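Local coordinates for protein putative aspartyl-tRNA synthetase (Leishmania major, PDB 6OD8) that probably joins L-aspartate to its cognate tRNA(Asp) at the expense of ATP, as a class II aminoacyl-tRNA synthetase, at residues R450-A455 with V467-S472; N429-G434 with R478-S483. One frame throughout, in Å; residues are numbered along the deposited sequence.

Interaction 1. Residues R450-A455 with V467-S472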
loop_
_atom_site.group_PDB
_atom_site.type_symbol
_atom_site.label_atom_id
_atom_site.label_comp_id
_atom_site.label_asym_id
_atom_site.label_seq_id
_atom_site.Cartn_x
_atom_site.Cartn_y
_atom_site.Cartn_z
ATOM N N ARG A 450 24.155 9.106 14.959
ATOM C CA ARG A 450 25.459 9.392 14.353
ATOM C C ARG A 450 26.320 8.143 14.217
ATOM O O ARG A 450 27.330 7.992 14.921
ATOM C CB ARG A 450 26.224 10.458 15.144
ATOM C CG ARG A 450 26.022 11.872 14.686
ATOM C CD ARG A 450 27.096 12.787 15.277
ATOM N NE ARG A 450 27.043 14.121 14.685
ATOM C CZ ARG A 450 28.099 14.907 14.510
ATOM N NH1 ARG A 450 29.303 14.490 14.882
ATOM N NH2 ARG A 450 27.952 16.106 13.956
ATOM N N PHE A 451 25.967 7.276 13.277
ATOM C CA PHE A 451 26.671 6.009 13.135
ATOM C C PHE A 451 28.022 6.198 12.455
ATOM O O PHE A 451 28.206 7.150 11.689
ATOM C CB PHE A 451 25.834 5.020 12.329
ATOM C CG PHE A 451 25.037 4.092 13.183
ATOM C CD1 PHE A 451 25.278 2.729 13.166
ATOM C CD2 PHE A 451 24.068 4.595 14.028
ATOM C CE1 PHE A 451 24.535 1.856 13.972
ATOM C CE2 PHE A 451 23.335 3.751 14.829
ATOM C CZ PHE A 451 23.572 2.375 14.810
ATOM N N PRO A 452 28.970 5.293 12.705
ATOM C CA PRO A 452 30.265 5.385 12.024
ATOM C C PRO A 452 30.117 5.202 10.516
ATOM O O PRO A 452 29.285 4.418 10.038
ATOM C CB PRO A 452 31.085 4.249 12.655
ATOM C CG PRO A 452 30.359 3.896 13.914
ATOM C CD PRO A 452 28.917 4.140 13.627
ATOM N N SER A 453 30.952 5.942 9.779
ATOM C CA SER A 453 30.911 5.940 8.321
ATOM C C SER A 453 31.147 4.543 7.753
ATOM O O SER A 453 30.536 4.156 6.750
ATOM C CB SER A 453 31.943 6.940 7.796
ATOM O OG SER A 453 32.526 6.527 6.566
ATOM N N SER A 454 32.015 3.763 8.398
ATOM C CA SER A 454 32.342 2.435 7.899
ATOM C C SER A 454 31.144 1.489 7.908
ATOM O O SER A 454 31.155 0.495 7.172
ATOM C CB SER A 454 33.490 1.845 8.726
ATOM O OG SER A 454 33.049 1.624 10.053
ATOM N N ALA A 455 30.109 1.777 8.699
ATOM C CA ALA A 455 28.933 0.916 8.794
ATOM C C ALA A 455 27.778 1.326 7.873
ATOM O O ALA A 455 26.721 0.677 7.898
ATOM C CB ALA A 455 28.434 0.879 10.244
ATOM N N VAL A 467 34.464 13.117 9.785
ATOM C CA VAL A 467 33.983 12.231 8.721
ATOM C C VAL A 467 34.053 10.766 9.125
ATOM O O VAL A 467 33.639 9.893 8.355
ATOM C CB VAL A 467 34.735 12.446 7.396
ATOM C CG1 VAL A 467 34.326 13.778 6.756
ATOM C CG2 VAL A 467 36.249 12.353 7.612
ATOM N N ARG A 468 34.571 10.481 10.329
ATOM C CA ARG A 468 34.458 9.129 10.868
ATOM C C ARG A 468 33.004 8.725 11.071
ATOM O O ARG A 468 32.710 7.527 11.156
ATOM C CB ARG A 468 35.204 9.001 12.207
ATOM C CG ARG A 468 36.722 9.150 12.141
ATOM C CD ARG A 468 37.346 9.100 13.549
ATOM N NE ARG A 468 36.712 10.063 14.452
ATOM C CZ ARG A 468 36.906 10.116 15.768
ATOM N NH1 ARG A 468 37.733 9.262 16.357
ATOM N NH2 ARG A 468 36.274 11.030 16.497
ATOM N N PHE A 469 32.094 9.696 11.180
ATOM C CA PHE A 469 30.691 9.445 11.480
ATOM C C PHE A 469 29.809 10.041 10.388
ATOM O O PHE A 469 30.266 10.791 9.517
ATOM C CB PHE A 469 30.315 9.999 12.867
ATOM C CG PHE A 469 31.123 9.389 14.001
ATOM C CD1 PHE A 469 30.761 8.160 14.544
ATOM C CD2 PHE A 469 32.249 10.041 14.511
ATOM C CE1 PHE A 469 31.499 7.588 15.584
ATOM C CE2 PHE A 469 33.002 9.471 15.550
ATOM C CZ PHE A 469 32.625 8.241 16.091
ATOM N N THR A 470 28.519 9.702 10.456
ATOM C CA THR A 470 27.566 10.061 9.416
ATOM C C THR A 470 26.332 10.694 10.032
ATOM O O THR A 470 26.041 10.545 11.226
ATOM C CB THR A 470 27.139 8.836 8.589
ATOM O OG1 THR A 470 26.616 7.834 9.476
ATOM C CG2 THR A 470 28.337 8.273 7.816
ATOM N N ASN A 471 25.615 11.418 9.178
ATOM C CA ASN A 471 24.341 12.030 9.525
ATOM C C ASN A 471 23.258 10.960 9.420
ATOM O O ASN A 471 22.429 10.969 8.514
ATOM C CB ASN A 471 24.047 13.187 8.580
ATOM C CG ASN A 471 25.005 14.336 8.753
ATOM O OD1 ASN A 471 25.596 14.493 9.818
ATOM N ND2 ASN A 471 25.152 15.159 7.710
ATOM N N SER A 472 23.270 10.037 10.384
ATOM C CA SER A 472 22.418 8.853 10.283
ATOM C C SER A 472 22.075 8.348 11.678
ATOM O O SER A 472 22.742 8.687 12.653
ATOM C CB SER A 472 23.113 7.747 9.490
ATOM O OG SER A 472 24.221 7.246 10.207
HETATM O O HOH W 1 25.420 16.352 11.967
HETATM O O HOH W 2 34.402 8.466 5.897
HETATM O O HOH W 3 33.922 5.098 10.657
#
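Pro452 and Phe469 form a single antiparallel beta bridge, flanked by the bonds Ser453 N to Arg468 O (2.7 Å, 175° at the hydrogen) and Thr470 N to Phe451 O (2.9 Å); further out, Arg450 N donates to Ser472 O at 2.7 Å. The two runs are the ends of the connection between strands 445-449 and 472-477, and pairing resumes in this bridge past an inverse gamma turn centred on Asn471. Proline, having no N-H, suits the non-hydrogen-bonded position; Pro452 CA makes a CA-H...O contact with Arg468 O, 3.4 Å from carbon to oxygen. Phe451 O takes a second donor, Thr470 OG1 at 2.8 Å, from above the carbonyl plane. Thr470 reaches it with OG1 between its own backbone N and carbonyl carbon (chi1 56°), while CG2, anti to the carbonyl carbon, packs on Ser453 CA at 3.5 Å. The Phe469 ring sets CE1 beside Pro452 CG, and Met405 of helix 404-412 also packs on that ring. Arg450 runs out extended to a salt bridge with Asp465. The Thr470 hydroxyl accepts from Ser472 OG at 2.6 Å and donates to Phe451 O, so the relay has one direction.

Interaction 2. Residues N429-G434 with R478-S483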
loop_
_atom_site.group_PDB
_atom_site.type_symbol
_atom_site.label_atom_id
_atom_site.label_comp_id
_atom_site.label_asym_id
_atom_site.label_seq_id
_atom_site.Cartn_x
_atom_site.Cartn_y
_atom_site.Cartn_z
ATOM N N ASN A 429 25.658 -7.437 20.429
ATOM C CA ASN A 429 25.796 -6.170 21.134
ATOM C C ASN A 429 24.514 -5.339 21.102
ATOM O O ASN A 429 24.224 -4.660 22.092
ATOM C CB ASN A 429 26.977 -5.369 20.575
ATOM N N GLU A 430 23.707 -5.396 20.021
ATOM C CA GLU A 430 22.481 -4.586 20.000
ATOM C C GLU A 430 21.514 -5.021 21.097
ATOM O O GLU A 430 20.858 -4.180 21.728
ATOM C CB GLU A 430 21.780 -4.634 18.628
ATOM C CG GLU A 430 21.136 -5.992 18.263
ATOM C CD GLU A 430 20.308 -5.973 16.971
ATOM O OE1 GLU A 430 20.071 -4.890 16.392
ATOM O OE2 GLU A 430 19.891 -7.065 16.530
ATOM N N LYS A 431 21.410 -6.332 21.346
ATOM C CA LYS A 431 20.497 -6.779 22.389
ATOM C C LYS A 431 21.027 -6.413 23.767
ATOM O O LYS A 431 20.245 -6.029 24.645
ATOM C CB LYS A 431 20.218 -8.281 22.276
ATOM C CG LYS A 431 18.921 -8.533 21.491
ATOM C CD LYS A 431 18.361 -9.939 21.638
ATOM C CE LYS A 431 18.641 -10.762 20.391
ATOM N NZ LYS A 431 17.419 -11.458 19.889
ATOM N N LEU A 432 22.346 -6.493 23.971
ATOM C CA LEU A 432 22.901 -6.045 25.244
ATOM C C LEU A 432 22.631 -4.557 25.448
ATOM O O LEU A 432 22.209 -4.136 26.531
ATOM C CB LEU A 432 24.401 -6.350 25.315
ATOM C CG LEU A 432 25.113 -5.925 26.605
ATOM C CD1 LEU A 432 24.465 -6.561 27.816
ATOM C CD2 LEU A 432 26.610 -6.308 26.571
ATOM N N LEU A 433 22.787 -3.759 24.387
ATOM C CA LEU A 433 22.549 -2.329 24.500
ATOM C C LEU A 433 21.100 -2.039 24.851
ATOM O O LEU A 433 20.821 -1.193 25.712
ATOM C CB LEU A 433 22.945 -1.624 23.199
ATOM C CG LEU A 433 22.678 -0.122 23.129
ATOM C CD1 LEU A 433 23.442 0.636 24.242
ATOM C CD2 LEU A 433 23.009 0.455 21.740
ATOM N N GLY A 434 20.165 -2.740 24.207
ATOM C CA GLY A 434 18.758 -2.518 24.491
ATOM C C GLY A 434 18.376 -2.916 25.904
ATOM O O GLY A 434 17.513 -2.286 26.517
ATOM N N ARG A 478 12.815 -3.422 21.378
ATOM C CA ARG A 478 13.219 -4.571 22.188
ATOM C C ARG A 478 14.636 -5.040 21.845
ATOM O O ARG A 478 14.900 -6.236 21.709
ATOM C CB ARG A 478 12.213 -5.723 22.045
ATOM C CG ARG A 478 10.760 -5.373 22.357
ATOM C CD ARG A 478 9.948 -6.638 22.535
ATOM N NE ARG A 478 8.512 -6.383 22.513
ATOM C CZ ARG A 478 7.769 -6.150 23.595
ATOM N NH1 ARG A 478 8.331 -6.130 24.792
ATOM N NH2 ARG A 478 6.457 -5.945 23.478
ATOM N N GLY A 479 15.563 -4.088 21.701
ATOM C CA GLY A 479 16.962 -4.430 21.514
ATOM C C GLY A 479 17.347 -4.878 20.120
ATOM O O GLY A 479 18.448 -5.421 19.937
ATOM N N GLU A 480 16.478 -4.684 19.126
ATOM C CA GLU A 480 16.756 -5.117 17.766
ATOM C C GLU A 480 16.446 -3.991 16.797
ATOM O O GLU A 480 15.427 -3.302 16.937
ATOM C CB GLU A 480 15.941 -6.373 17.422
ATOM C CG GLU A 480 16.247 -7.503 18.392
ATOM C CD GLU A 480 15.693 -8.842 17.927
ATOM O OE1 GLU A 480 15.779 -9.149 16.713
ATOM O OE2 GLU A 480 15.181 -9.584 18.781
ATOM N N GLU A 481 17.341 -3.824 15.816
ATOM C CA GLU A 481 17.237 -2.746 14.844
ATOM C C GLU A 481 15.962 -2.895 14.021
ATOM O O GLU A 481 15.670 -3.968 13.494
ATOM C CB GLU A 481 18.474 -2.760 13.932
ATOM C CG GLU A 481 18.601 -1.566 12.991
ATOM C CD GLU A 481 18.009 -1.817 11.600
ATOM O OE1 GLU A 481 17.709 -2.986 11.265
ATOM O OE2 GLU A 481 17.846 -0.834 10.843
ATOM N N ILE A 482 15.200 -1.814 13.901
ATOM C CA ILE A 482 13.977 -1.839 13.106
ATOM C C ILE A 482 14.010 -0.843 11.944
ATOM O O ILE A 482 13.305 -1.050 10.942
ATOM C CB ILE A 482 12.729 -1.605 13.988
ATOM C CG1 ILE A 482 11.428 -1.841 13.202
ATOM C CG2 ILE A 482 12.719 -0.186 14.562
ATOM C CD1 ILE A 482 11.265 -3.283 12.665
ATOM N N SER A 483 14.847 0.190 11.995
ATOM C CA SER A 483 14.852 1.193 10.937
ATOM C C SER A 483 16.158 1.971 11.000
ATOM O O SER A 483 16.652 2.270 12.087
ATOM C CB SER A 483 13.653 2.150 11.069
ATOM O OG SER A 483 13.615 3.105 9.990
#
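Helix 427-441 crosses the start of strand 480-487 almost at right angles, 93° between the short segments, a helix lying over the end of a beta hairpin in the class II synthetase catalytic fold. The nearest pair of CA atoms is Gly434 and Gly479, 4.0 Å apart; with hydrogen alone as side chain on both, the two backbones can come this near. Gly479, in the turn between strands 472-477 and 480-487, also has a positive phi (78°) that a residue without a side chain adopts easily. Gly479 O faces the helix and rests against Glu430 CG at 3.2 Å. Glu430 points at the strand: CG sits between its backbone N and carbonyl carbon (chi1 70°), and the chain beyond is extended, long enough to carry OE1 to the N-H of Glu481, which meets it from above the carboxylate plane at 3.0 Å. One helical position on, Lys431 lies alongside Glu480, both side chains pointing the same way, its chain bent at chi3 and chi4. Glu480 is shared, for its OE1 forms a salt bridge with Arg532 of helix 530-538. Lys431 NZ forms a salt bridge with the other oxygen, Glu480 OE2, at 3.1 Å, well above the carboxylate plane.

In the fold
Both contacts belong to the class II synthetase catalytic domain and lie on the same side of the chain's centre, their own centres 18 Å apart and their nearest atoms about 7 Å apart, without touching. Along the chain interaction 1 lies inside the loop closed by interaction 2: helix 427-441 supplies residues 429-434, strand 445-449 leads into both halves of interaction 1, and strand 472-477 runs back to residues 478-483. Strand 472-477 therefore joins them directly, with interaction 1 at its start and interaction 2 beyond its end. In the large mixed sheet it lies between 445-449 and 480-487, antiparallel to each. Interaction 1 thus closes the connection at one end of this strand, while interaction 2 sets helix 427-441 against the turn at the other.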